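Local coordinates for protein triphenylmethane reductase (Citrobacter sp., PDB 2JL1) that probably reduces triphenylmethane dyes with NADPH as hydride donor, the cofactor being bound by its Rossmann-type domain, at residues T81-Q86 against A118-A123; P134-R139 against A183-E188; A210-E215 against E279-A284. One frame throughout, in Å; residues are numbered along the deposited sequence.

How the interactions relate
All three interactions are small apolar contacts between buried side chains. In each, one valine (V120, V185 or V281) gives its two methyls to two residues of the other segment. Interactions 1 and 2 belong to the Rossmann-type domain. Interaction 1 joins two helices lying on one face of the parallel sheet; interaction 2 joins strand 135-140 to a helix on the other face. The two touch where L122 packs on R139; helix 117-130 and strand 135-140 follow each other in the chain. Interaction 3 stands apart, about 17 Å from interaction 2 between nearest atoms. It joins two C-terminal helices, with exposed Q211, E215, K282 and Q283 around its buried middle. Interaction 1 lies near NADP and the second subunit; interaction 2 has a glycerol beside it.

Interaction 1. Residues T81-Q86 against A118-A123; sequences TLLIVQ and AHVHLA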
ATOM      1  N   THR A  81       9.381   1.020   7.126  1.00 23.40           N
ATOM      2  CA  THR A  81       8.112   0.853   7.833  1.00 23.59           C
ATOM      3  C   THR A  81       7.632   2.173   8.433  1.00 23.93           C
ATOM      4  O   THR A  81       6.435   2.466   8.419  1.00 24.52           O
ATOM      5  CB  THR A  81       8.210  -0.246   8.868  1.00 23.50           C
ATOM      6  OG1 THR A  81       8.636  -1.448   8.215  1.00 22.61           O
ATOM      7  CG2 THR A  81       6.851  -0.480   9.578  1.00 23.78           C
ATOM      8  N   LEU A  82       8.554   2.964   8.983  1.00 23.79           N
ATOM      9  CA  LEU A  82       8.220   4.319   9.422  1.00 23.48           C
ATOM     10  C   LEU A  82       7.757   5.186   8.270  1.00 22.78           C
ATOM     11  O   LEU A  82       6.808   5.956   8.404  1.00 22.26           O
ATOM     12  CB  LEU A  82       9.412   4.999  10.124  1.00 23.51           C
ATOM     13  CG  LEU A  82       9.237   6.506  10.356  1.00 24.79           C
ATOM     14  CD1 LEU A  82       8.048   6.749  11.324  1.00 25.17           C
ATOM     15  CD2 LEU A  82      10.543   7.113  10.933  1.00 25.82           C
ATOM     16  N   LEU A  83       8.441   5.087   7.135  1.00 22.87           N
ATOM     17  CA  LEU A  83       8.057   5.846   5.949  1.00 23.15           C
ATOM     18  C   LEU A  83       6.590   5.612   5.501  1.00 22.48           C
ATOM     19  O   LEU A  83       5.925   6.534   5.058  1.00 22.75           O
ATOM     20  CB  LEU A  83       9.030   5.535   4.810  1.00 23.63           C
ATOM     21  CG  LEU A  83       9.073   6.520   3.662  1.00 25.80           C
ATOM     22  CD1 LEU A  83       9.347   7.941   4.205  1.00 25.01           C
ATOM     23  CD2 LEU A  83      10.138   6.081   2.693  1.00 22.36           C
ATOM     24  N   ILE A  84       6.109   4.383   5.621  1.00 22.13           N
ATOM     25  CA  ILE A  84       4.699   4.058   5.325  1.00 23.23           C
ATOM     26  C   ILE A  84       3.733   4.859   6.202  1.00 22.61           C
ATOM     27  O   ILE A  84       2.767   5.464   5.686  1.00 22.68           O
ATOM     28  CB  ILE A  84       4.474   2.537   5.417  1.00 23.08           C
ATOM     29  CG1 ILE A  84       5.211   1.888   4.221  1.00 24.54           C
ATOM     30  CG2 ILE A  84       2.964   2.170   5.556  1.00 26.42           C
ATOM     31  CD1 ILE A  84       4.591   0.686   3.667  1.00 26.89           C
ATOM     32  N   VAL A  85       3.996   4.866   7.515  1.00 21.33           N
ATOM     33  CA  VAL A  85       3.231   5.692   8.474  1.00 21.95           C
ATOM     34  C   VAL A  85       3.272   7.162   8.082  1.00 21.62           C
ATOM     35  O   VAL A  85       2.243   7.820   8.063  1.00 21.17           O
ATOM     36  CB  VAL A  85       3.720   5.539   9.965  1.00 21.57           C
ATOM     37  CG1 VAL A  85       2.839   6.360  10.911  1.00 22.44           C
ATOM     38  CG2 VAL A  85       3.676   4.090  10.397  1.00 22.29           C
ATOM     39  N   GLN A  86       4.463   7.681   7.777  1.00 21.73           N
ATOM     40  CA  GLN A  86       4.593   9.102   7.414  1.00 21.84           C
ATOM     41  C   GLN A  86       3.790   9.409   6.161  1.00 21.56           C
ATOM     42  O   GLN A  86       3.012  10.376   6.114  1.00 20.75           O
ATOM     43  CB  GLN A  86       6.061   9.473   7.198  1.00 21.64           C
ATOM     44  CG  GLN A  86       6.877   9.508   8.498  1.00 23.14           C
ATOM     45  CD  GLN A  86       8.336   9.801   8.247  1.00 23.98           C
ATOM     46  OE1 GLN A  86       8.823   9.674   7.121  1.00 27.08           O
ATOM     47  NE2 GLN A  86       9.051  10.197   9.294  1.00 24.07           N
ATOM     48  N   ALA A 118      10.584  -0.243  -2.962  1.00 24.72           N
ATOM     49  CA  ALA A 118       9.493  -0.344  -3.948  1.00 23.36           C
ATOM     50  C   ALA A 118       8.158  -0.599  -3.239  1.00 22.65           C
ATOM     51  O   ALA A 118       7.119  -0.151  -3.681  1.00 21.18           O
ATOM     52  CB  ALA A 118       9.756  -1.474  -4.917  1.00 24.01           C
ATOM     53  N   HIS A 119       8.212  -1.364  -2.146  1.00 21.67           N
ATOM     54  CA  HIS A 119       7.005  -1.696  -1.402  1.00 20.51           C
ATOM     55  C   HIS A 119       6.354  -0.462  -0.782  1.00 19.79           C
ATOM     56  O   HIS A 119       5.115  -0.372  -0.711  1.00 19.89           O
ATOM     57  CB  HIS A 119       7.295  -2.799  -0.385  1.00 19.81           C
ATOM     58  CG  HIS A 119       7.590  -4.114  -1.031  1.00 20.10           C
ATOM     59  ND1 HIS A 119       8.412  -5.066  -0.470  1.00 21.67           N
ATOM     60  CD2 HIS A 119       7.213  -4.599  -2.233  1.00 19.52           C
ATOM     61  CE1 HIS A 119       8.477  -6.109  -1.276  1.00 22.67           C
ATOM     62  NE2 HIS A 119       7.772  -5.842  -2.361  1.00 23.03           N
ATOM     63  N   VAL A 120       7.191   0.465  -0.316  1.00 19.72           N
ATOM     64  CA  VAL A 120       6.722   1.714   0.277  1.00 20.25           C
ATOM     65  C   VAL A 120       5.979   2.523  -0.779  1.00 20.16           C
ATOM     66  O   VAL A 120       4.926   3.100  -0.504  1.00 21.42           O
ATOM     67  CB  VAL A 120       7.897   2.593   0.769  1.00 20.52           C
ATOM     68  CG1 VAL A 120       7.374   3.977   1.212  1.00 19.54           C
ATOM     69  CG2 VAL A 120       8.645   1.929   1.937  1.00 21.93           C
ATOM     70  N   HIS A 121       6.562   2.600  -1.977  1.00 18.56           N
ATOM     71  CA  HIS A 121       5.971   3.398  -3.048  1.00 19.13           C
ATOM     72  C   HIS A 121       4.638   2.830  -3.502  1.00 18.23           C
ATOM     73  O   HIS A 121       3.670   3.573  -3.728  1.00 19.18           O
ATOM     74  CB  HIS A 121       6.968   3.561  -4.206  1.00 17.95           C
ATOM     75  CG  HIS A 121       8.116   4.448  -3.859  1.00 21.59           C
ATOM     76  ND1 HIS A 121       7.945   5.750  -3.419  1.00 22.24           N
ATOM     77  CD2 HIS A 121       9.446   4.208  -3.817  1.00 21.62           C
ATOM     78  CE1 HIS A 121       9.128   6.274  -3.142  1.00 23.94           C
ATOM     79  NE2 HIS A 121      10.055   5.363  -3.389  1.00 21.84           N
ATOM     80  N   LEU A 122       4.568   1.504  -3.595  1.00 18.43           N
ATOM     81  CA  LEU A 122       3.296   0.845  -3.999  1.00 18.25           C
ATOM     82  C   LEU A 122       2.212   1.000  -2.908  1.00 17.73           C
ATOM     83  O   LEU A 122       1.039   1.270  -3.222  1.00 18.50           O
ATOM     84  CB  LEU A 122       3.538  -0.619  -4.336  1.00 17.84           C
ATOM     85  CG  LEU A 122       4.238  -0.875  -5.690  1.00 20.58           C
ATOM     86  CD1 LEU A 122       4.994  -2.231  -5.681  1.00 21.26           C
ATOM     87  CD2 LEU A 122       3.230  -0.818  -6.837  1.00 21.64           C
ATOM     88  N   ALA A 123       2.608   0.872  -1.640  1.00 17.30           N
ATOM     89  CA  ALA A 123       1.684   1.086  -0.514  1.00 17.36           C
ATOM     90  C   ALA A 123       1.135   2.513  -0.557  1.00 18.04           C
ATOM     91  O   ALA A 123      -0.069   2.744  -0.332  1.00 18.43           O
ATOM     92  CB  ALA A 123       2.385   0.798   0.842  1.00 17.46           C
TER
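The contact of L83 and I84 with V120 and A123 joins two neighbouring helices on one face of a Rossmann-type sheet. The segments run nearly parallel. Their axes come within 9.6 Å and cross at -17°. V120 points at the other helix and puts one methyl on each of two residues. Its CG1 meets L83, with CD2 of L83 at 3.8 Å and CG of L83 at 3.9 Å. The two side chains cross at about a right angle. Its CG2 lies 4.1 Å from CG1 of I84, in an oblique approach. In V120, CG1 is anti to the backbone N (chi1 172°) and CG2 is anti to the carbonyl carbon, which spreads the fork across the two partners. I84 leaves its helix to one side but bends in at the end. Its CD1 comes within 3.6 Å of CB of A123, one turn after V120. The same CD1 is 4.1 Å from CA of V120. The small side chain of A123 lets the isoleucine tip settle close to the helix. Every touching residue is buried, and all the contacts are between carbon atoms. The side chain of L83 is about 5 Å from bound NADP, and it lies close to G75, which binds the cofactor. I84 and L122 also pack on T130 and Y126 of the second subunit. Helix 80-96 follows strand 69-72 and helix 117-130 follows strand 101-107. The two are the connecting helices of successive beta-alpha-beta units, 69-72 to 101-107 and 101-107 to 135-140.

Interaction 2. Residues P134-R139 against A183-E188; sequences PYTFLR and ATVLTE. With GOL (glycerol), chain E.
The interface between the sheet and helix 175-186 is where V185 meets T136 and L138 of strand 135-140. T136 and V185 meet end on, with CG2 of T136 3.9 Å from CG1 of V185. The other methyl serves L138: CG2 of V185 lies 3.9 Å from CD2 of the leucine. These two side chains lie alongside, running opposite ways. T136 has CG2 anti to its backbone N and OG1 anti to its carbonyl carbon (chi1 -54°). This torsion turns the methyl to the valine and the hydroxyl to the backbone O of H191, to which OG1 is hydrogen-bonded. The fold here is a parallel Rossmann sheet. Helix 175-186 lies in the connection from strand 135-140 to the edge strand 194-198, which runs parallel to strand 135-140 and beside it. Alternate residues Y135, F137 and R139 face helix 117-130 instead. A glycerol, probably from the crystallisation liquor, sits beside the valine, held mainly by V185 O, E188 O and H191 N. Its O2 donates to the backbone O of V185 at 2.8 Å, and its O1 to the backbone O of E188 at 2.9 Å. Its O3 gives only a weak bond to OG1 of T136, at 3.3 Å. OG1 of T187 donates to the backbone O of A183 at 2.7 Å.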
ATOM      1  N   PRO A 134      -7.953  12.975  -7.875  1.00 25.94           N
ATOM      2  CA  PRO A 134      -7.256  12.809  -9.160  1.00 25.06           C
ATOM      3  C   PRO A 134      -5.750  12.807  -8.933  1.00 24.37           C
ATOM      4  O   PRO A 134      -5.233  13.746  -8.320  1.00 24.30           O
ATOM      5  CB  PRO A 134      -7.647  14.076  -9.928  1.00 25.57           C
ATOM      6  CG  PRO A 134      -8.972  14.478  -9.346  1.00 25.49           C
ATOM      7  CD  PRO A 134      -8.964  14.051  -7.921  1.00 25.70           C
ATOM      8  N   TYR A 135      -5.062  11.770  -9.416  1.00 23.11           N
ATOM      9  CA  TYR A 135      -3.636  11.551  -9.086  1.00 22.26           C
ATOM     10  C   TYR A 135      -2.776  11.555 -10.336  1.00 22.13           C
ATOM     11  O   TYR A 135      -3.265  11.351 -11.457  1.00 22.31           O
ATOM     12  CB  TYR A 135      -3.424  10.207  -8.347  1.00 22.08           C
ATOM     13  CG  TYR A 135      -3.755   9.008  -9.224  1.00 21.97           C
ATOM     14  CD1 TYR A 135      -2.800   8.464 -10.097  1.00 21.12           C
ATOM     15  CD2 TYR A 135      -5.041   8.453  -9.221  1.00 21.85           C
ATOM     16  CE1 TYR A 135      -3.108   7.381 -10.923  1.00 20.71           C
ATOM     17  CE2 TYR A 135      -5.362   7.368 -10.042  1.00 23.20           C
ATOM     18  CZ  TYR A 135      -4.402   6.852 -10.893  1.00 20.94           C
ATOM     19  OH  TYR A 135      -4.722   5.804 -11.710  1.00 23.19           O
ATOM     20  N   THR A 136      -1.485  11.788 -10.138  1.00 21.91           N
ATOM     21  CA  THR A 136      -0.478  11.482 -11.138  1.00 21.02           C
ATOM     22  C   THR A 136       0.664  10.795 -10.409  1.00 20.87           C
ATOM     23  O   THR A 136       1.246  11.363  -9.495  1.00 19.96           O
ATOM     24  CB  THR A 136       0.101  12.723 -11.840  1.00 21.83           C
ATOM     25  OG1 THR A 136      -0.960  13.523 -12.404  1.00 20.38           O
ATOM     26  CG2 THR A 136       1.038  12.270 -12.980  1.00 21.42           C
ATOM     27  N   PHE A 137       0.987   9.581 -10.826  1.00 20.43           N
ATOM     28  CA  PHE A 137       2.092   8.861 -10.215  1.00 21.02           C
ATOM     29  C   PHE A 137       3.306   9.051 -11.114  1.00 20.94           C
ATOM     30  O   PHE A 137       3.352   8.580 -12.256  1.00 21.16           O
ATOM     31  CB  PHE A 137       1.728   7.389 -10.012  1.00 21.20           C
ATOM     32  CG  PHE A 137       0.610   7.178  -9.033  1.00 21.97           C
ATOM     33  CD1 PHE A 137      -0.265   6.107  -9.180  1.00 22.78           C
ATOM     34  CD2 PHE A 137       0.420   8.056  -7.968  1.00 23.09           C
ATOM     35  CE1 PHE A 137      -1.285   5.888  -8.263  1.00 21.90           C
ATOM     36  CE2 PHE A 137      -0.641   7.851  -7.067  1.00 24.02           C
ATOM     37  CZ  PHE A 137      -1.486   6.767  -7.229  1.00 21.72           C
ATOM     38  N   LEU A 138       4.233   9.845 -10.613  1.00 21.26           N
ATOM     39  CA  LEU A 138       5.453  10.196 -11.284  1.00 21.40           C
ATOM     40  C   LEU A 138       6.460   9.165 -10.808  1.00 21.49           C
ATOM     41  O   LEU A 138       7.115   9.334  -9.766  1.00 22.42           O
ATOM     42  CB  LEU A 138       5.883  11.620 -10.854  1.00 20.83           C
ATOM     43  CG  LEU A 138       4.926  12.769 -11.215  1.00 22.73           C
ATOM     44  CD1 LEU A 138       5.244  14.067 -10.416  1.00 19.84           C
ATOM     45  CD2 LEU A 138       4.926  13.039 -12.717  1.00 22.12           C
ATOM     46  N   ARG A 139       6.543   8.050 -11.522  1.00 20.77           N
ATOM     47  CA  ARG A 139       7.354   6.934 -11.036  1.00 21.26           C
ATOM     48  C   ARG A 139       8.797   7.127 -11.481  1.00 21.60           C
ATOM     49  O   ARG A 139       9.153   6.803 -12.608  1.00 23.05           O
ATOM     50  CB  ARG A 139       6.799   5.607 -11.557  1.00 21.15           C
ATOM     51  CG  ARG A 139       5.462   5.206 -10.957  1.00 20.57           C
ATOM     52  CD  ARG A 139       5.124   3.810 -11.412  1.00 20.93           C
ATOM     53  NE  ARG A 139       4.174   3.152 -10.517  1.00 24.36           N
ATOM     54  CZ  ARG A 139       3.934   1.838 -10.554  1.00 25.99           C
ATOM     55  NH1 ARG A 139       4.561   1.072 -11.450  1.00 22.73           N
ATOM     56  NH2 ARG A 139       3.079   1.279  -9.705  1.00 22.80           N
ATOM     57  N   ALA A 183       7.311  19.450 -12.700  1.00 22.66           N
ATOM     58  CA  ALA A 183       6.862  20.821 -12.983  1.00 23.08           C
ATOM     59  C   ALA A 183       5.982  20.914 -14.234  1.00 23.97           C
ATOM     60  O   ALA A 183       4.962  21.638 -14.244  1.00 23.56           O
ATOM     61  CB  ALA A 183       8.060  21.785 -13.070  1.00 23.10           C
ATOM     62  N   THR A 184       6.345  20.181 -15.282  1.00 24.01           N
ATOM     63  CA  THR A 184       5.537  20.153 -16.518  1.00 24.76           C
ATOM     64  C   THR A 184       4.129  19.607 -16.234  1.00 25.70           C
ATOM     65  O   THR A 184       3.131  20.213 -16.587  1.00 25.86           O
ATOM     66  CB  THR A 184       6.248  19.290 -17.580  1.00 24.81           C
ATOM     67  OG1 THR A 184       7.516  19.882 -17.866  1.00 26.08           O
ATOM     68  CG2 THR A 184       5.443  19.180 -18.865  1.00 24.79           C
ATOM     69  N   VAL A 185       4.082  18.461 -15.563  1.00 25.73           N
ATOM     70  CA  VAL A 185       2.854  17.804 -15.175  1.00 26.17           C
ATOM     71  C   VAL A 185       1.927  18.695 -14.325  1.00 26.52           C
ATOM     72  O   VAL A 185       0.713  18.738 -14.569  1.00 26.91           O
ATOM     73  CB  VAL A 185       3.192  16.463 -14.466  1.00 25.61           C
ATOM     74  CG1 VAL A 185       2.040  15.953 -13.639  1.00 26.33           C
ATOM     75  CG2 VAL A 185       3.618  15.412 -15.506  1.00 25.52           C
ATOM     76  N   LEU A 186       2.498  19.391 -13.343  1.00 27.35           N
ATOM     77  CA  LEU A 186       1.754  20.311 -12.450  1.00 28.40           C
ATOM     78  C   LEU A 186       1.103  21.522 -13.136  1.00 29.11           C
ATOM     79  O   LEU A 186       0.128  22.098 -12.614  1.00 28.68           O
ATOM     80  CB  LEU A 186       2.655  20.785 -11.299  1.00 28.25           C
ATOM     81  CG  LEU A 186       3.109  19.702 -10.293  1.00 28.72           C
ATOM     82  CD1 LEU A 186       4.282  20.187  -9.438  1.00 29.24           C
ATOM     83  CD2 LEU A 186       1.944  19.211  -9.410  1.00 28.70           C
ATOM     84  N   THR A 187       1.626  21.892 -14.305  1.00 29.97           N
ATOM     85  CA  THR A 187       1.266  23.158 -14.965  1.00 31.22           C
ATOM     86  C   THR A 187       0.613  22.981 -16.336  1.00 32.19           C
ATOM     87  O   THR A 187       0.609  23.916 -17.138  1.00 32.76           O
ATOM     88  CB  THR A 187       2.512  24.046 -15.167  1.00 31.06           C
ATOM     89  OG1 THR A 187       3.514  23.302 -15.885  1.00 30.27           O
ATOM     90  CG2 THR A 187       3.074  24.509 -13.833  1.00 30.25           C
ATOM     91  N   GLU A 188       0.075  21.794 -16.607  1.00 32.65           N
ATOM     92  CA  GLU A 188      -0.711  21.561 -17.822  1.00 33.85           C
ATOM     93  C   GLU A 188      -1.766  20.486 -17.587  1.00 34.82           C
ATOM     94  O   GLU A 188      -1.619  19.642 -16.695  1.00 35.15           O
ATOM     95  CB  GLU A 188       0.183  21.163 -19.004  1.00 33.58           C
ATOM     96  CG  GLU A 188       0.939  19.883 -18.776  1.00 34.10           C
ATOM     97  CD  GLU A 188       1.937  19.560 -19.868  1.00 36.49           C
ATOM     98  OE1 GLU A 188       2.178  18.359 -20.081  1.00 36.20           O
ATOM     99  OE2 GLU A 188       2.498  20.482 -20.506  1.00 37.55           O
TER
HETATM  100  C1  GOL E1291      -3.549  17.357 -14.009  1.00 42.83           C
HETATM  101  O1  GOL E1291      -2.867  17.456 -15.256  1.00 41.12           O
HETATM  102  C2  GOL E1291      -2.700  17.759 -12.792  1.00 43.83           C
HETATM  103  O2  GOL E1291      -1.679  18.676 -13.148  1.00 41.27           O
HETATM  104  C3  GOL E1291      -2.120  16.566 -12.011  1.00 45.46           C
HETATM  105  O3  GOL E1291      -3.095  15.765 -11.338  1.00 47.96           O

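Interaction 3. Residues A210-E215 against E279-A284; sequences AQILSE and ETVKQA
I212 and L213 of helix 206-217 pack on V281 of helix 277-285, a helix-helix contact in the C-terminal part of the chain. This part lies away from the Rossmann sheet and from the NADP-binding residues. In atypical short-chain dehydrogenases of this kind, the C-terminal part commonly contributes to substrate binding.

A210 opens the segment through its backbone. Its O accepts from N of S214 and also from OG of S214, the latter at 2.7 Å. The two donors arrive from opposite faces of the carbonyl plane. Q211 lies on the exposed side. Its NE2 donates to OE2 of E215 at 2.6 Å, nearly straight at 171°. The acceptor lies in the amide plane, and OE2 is met on its anti side but well out of the carboxylate plane. I212 points at the other helix. Its CG2 lies 3.8 Å from CG2 of V281 and 4.0 Å from CB of V281. CG2 is the branch anti to the backbone N, and it does the touching. L213 starts out to one side, but its CD1 turns in to 4.0 Å from CG1 of V281. The valine thus gives one methyl to each of two successive residues. L213 also packs on helix 153-158. S214 OG is hydrogen-bonded to N of V221 as well, which links the helix to the loop before strand 222-225. E215 ends the segment with a salt bridge from OE1 to NZ of K278, a charged link between the same two helices. On the partner helix, NE2 of Q283 reaches OE2 of E279 at 3.0 Å, bent to 137° and coming from above the carboxylate plane.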
ATOM      1  N   ALA A 210      32.807   4.422 -17.368  1.00 19.20           N
ATOM      2  CA  ALA A 210      34.277   4.529 -17.251  1.00 19.77           C
ATOM      3  C   ALA A 210      34.892   5.055 -18.554  1.00 20.27           C
ATOM      4  O   ALA A 210      35.878   5.832 -18.536  1.00 20.28           O
ATOM      5  CB  ALA A 210      34.893   3.187 -16.851  1.00 18.93           C
ATOM      6  N   GLN A 211      34.303   4.658 -19.680  1.00 21.64           N
ATOM      7  CA  GLN A 211      34.804   5.060 -21.007  1.00 22.68           C
ATOM      8  C   GLN A 211      34.504   6.521 -21.217  1.00 21.84           C
ATOM      9  O   GLN A 211      35.367   7.257 -21.667  1.00 22.20           O
ATOM     10  CB  GLN A 211      34.211   4.192 -22.153  1.00 23.74           C
ATOM     11  CG  GLN A 211      34.482   4.730 -23.590  1.00 26.64           C
ATOM     12  CD  GLN A 211      35.939   4.617 -24.045  1.00 36.49           C
ATOM     13  OE1 GLN A 211      36.681   3.729 -23.606  1.00 40.82           O
ATOM     14  NE2 GLN A 211      36.358   5.528 -24.937  1.00 38.04           N
ATOM     15  N   ILE A 212      33.301   6.951 -20.853  1.00 21.00           N
ATOM     16  CA  ILE A 212      32.947   8.365 -20.897  1.00 20.92           C
ATOM     17  C   ILE A 212      33.816   9.211 -19.961  1.00 20.72           C
ATOM     18  O   ILE A 212      34.288  10.273 -20.366  1.00 21.07           O
ATOM     19  CB  ILE A 212      31.431   8.590 -20.596  1.00 21.57           C
ATOM     20  CG1 ILE A 212      30.565   8.088 -21.766  1.00 20.94           C
ATOM     21  CG2 ILE A 212      31.140  10.040 -20.337  1.00 21.34           C
ATOM     22  CD1 ILE A 212      29.098   7.875 -21.374  1.00 21.73           C
ATOM     23  N   LEU A 213      34.023   8.764 -18.718  1.00 20.87           N
ATOM     24  CA  LEU A 213      34.925   9.474 -17.786  1.00 21.74           C
ATOM     25  C   LEU A 213      36.360   9.578 -18.336  1.00 22.07           C
ATOM     26  O   LEU A 213      37.030  10.622 -18.182  1.00 22.45           O
ATOM     27  CB  LEU A 213      34.940   8.769 -16.432  1.00 21.58           C
ATOM     28  CG  LEU A 213      35.452   9.408 -15.134  1.00 23.28           C
ATOM     29  CD1 LEU A 213      35.005  10.857 -14.968  1.00 25.80           C
ATOM     30  CD2 LEU A 213      34.989   8.536 -13.953  1.00 24.49           C
ATOM     31  N   SER A 214      36.846   8.487 -18.926  1.00 21.95           N
ATOM     32  CA  SER A 214      38.124   8.477 -19.644  1.00 22.86           C
ATOM     33  C   SER A 214      38.193   9.533 -20.760  1.00 23.12           C
ATOM     34  O   SER A 214      39.164  10.293 -20.845  1.00 23.62           O
ATOM     35  CB  SER A 214      38.362   7.087 -20.243  1.00 22.96           C
ATOM     36  OG  SER A 214      38.496   6.122 -19.216  1.00 23.22           O
ATOM     37  N   GLU A 215      37.149   9.590 -21.595  1.00 23.68           N
ATOM     38  CA  GLU A 215      37.062  10.556 -22.698  1.00 24.56           C
ATOM     39  C   GLU A 215      37.075  11.998 -22.220  1.00 24.25           C
ATOM     40  O   GLU A 215      37.853  12.788 -22.722  1.00 23.72           O
ATOM     41  CB  GLU A 215      35.818  10.317 -23.570  1.00 25.08           C
ATOM     42  CG  GLU A 215      35.973   9.164 -24.543  1.00 29.34           C
ATOM     43  CD  GLU A 215      34.649   8.541 -24.970  1.00 34.08           C
ATOM     44  OE1 GLU A 215      33.574   9.149 -24.740  1.00 35.86           O
ATOM     45  OE2 GLU A 215      34.683   7.431 -25.551  1.00 37.76           O
ATOM     46  N   GLU A 279      27.270  14.721 -21.022  1.00 26.81           N
ATOM     47  CA  GLU A 279      27.002  16.090 -20.530  1.00 27.01           C
ATOM     48  C   GLU A 279      26.880  16.136 -19.008  1.00 26.18           C
ATOM     49  O   GLU A 279      27.352  17.071 -18.362  1.00 25.00           O
ATOM     50  CB  GLU A 279      25.752  16.686 -21.203  1.00 27.77           C
ATOM     51  CG  GLU A 279      25.307  18.079 -20.699  1.00 30.60           C
ATOM     52  CD  GLU A 279      26.320  19.230 -20.925  1.00 40.06           C
ATOM     53  OE1 GLU A 279      27.404  19.037 -21.551  1.00 42.34           O
ATOM     54  OE2 GLU A 279      26.005  20.366 -20.478  1.00 43.48           O
ATOM     55  N   THR A 280      26.261  15.106 -18.432  1.00 25.23           N
ATOM     56  CA  THR A 280      26.147  15.017 -16.977  1.00 24.35           C
ATOM     57  C   THR A 280      27.519  14.774 -16.356  1.00 24.87           C
ATOM     58  O   THR A 280      27.838  15.351 -15.318  1.00 24.45           O
ATOM     59  CB  THR A 280      25.087  13.940 -16.556  1.00 24.76           C
ATOM     60  OG1 THR A 280      23.826  14.273 -17.166  1.00 23.01           O
ATOM     61  CG2 THR A 280      24.909  13.909 -15.049  1.00 24.66           C
ATOM     62  N   VAL A 281      28.335  13.928 -16.986  1.00 24.84           N
ATOM     63  CA  VAL A 281      29.702  13.689 -16.492  1.00 25.50           C
ATOM     64  C   VAL A 281      30.512  15.005 -16.533  1.00 26.46           C
ATOM     65  O   VAL A 281      31.207  15.352 -15.568  1.00 26.00           O
ATOM     66  CB  VAL A 281      30.429  12.535 -17.260  1.00 25.39           C
ATOM     67  CG1 VAL A 281      31.912  12.474 -16.906  1.00 24.88           C
ATOM     68  CG2 VAL A 281      29.757  11.170 -16.975  1.00 24.78           C
ATOM     69  N   LYS A 282      30.392  15.750 -17.632  1.00 27.71           N
ATOM     70  CA  LYS A 282      31.120  17.014 -17.754  1.00 29.60           C
ATOM     71  C   LYS A 282      30.730  17.990 -16.660  1.00 30.38           C
ATOM     72  O   LYS A 282      31.602  18.613 -16.061  1.00 30.16           O
ATOM     73  CB  LYS A 282      30.939  17.663 -19.116  1.00 29.18           C
ATOM     74  CG  LYS A 282      31.639  16.957 -20.247  1.00 31.23           C
ATOM     75  CD  LYS A 282      31.562  17.832 -21.489  1.00 35.94           C
ATOM     76  CE  LYS A 282      31.722  17.039 -22.760  1.00 37.62           C
ATOM     77  NZ  LYS A 282      31.790  17.983 -23.923  1.00 39.91           N
ATOM     78  N   GLN A 283      29.424  18.124 -16.415  1.00 31.73           N
ATOM     79  CA  GLN A 283      28.904  19.006 -15.369  1.00 33.60           C
ATOM     80  C   GLN A 283      29.409  18.585 -13.994  1.00 33.86           C
ATOM     81  O   GLN A 283      29.856  19.425 -13.210  1.00 34.48           O
ATOM     82  CB  GLN A 283      27.369  19.009 -15.366  1.00 33.29           C
ATOM     83  CG  GLN A 283      26.727  19.781 -16.510  1.00 36.16           C
ATOM     84  CD  GLN A 283      25.255  19.444 -16.698  1.00 37.45           C
ATOM     85  OE1 GLN A 283      24.652  18.731 -15.886  1.00 43.09           O
ATOM     86  NE2 GLN A 283      24.666  19.954 -17.773  1.00 40.05           N
ATOM     87  N   ALA A 284      29.345  17.288 -13.706  1.00 34.42           N
ATOM     88  CA  ALA A 284      29.754  16.748 -12.404  1.00 35.55           C
ATOM     89  C   ALA A 284      31.206  17.092 -12.072  1.00 36.75           C
ATOM     90  O   ALA A 284      31.550  17.357 -10.921  1.00 36.19           O
ATOM     91  CB  ALA A 284      29.557  15.234 -12.367  1.00 34.86           C
TER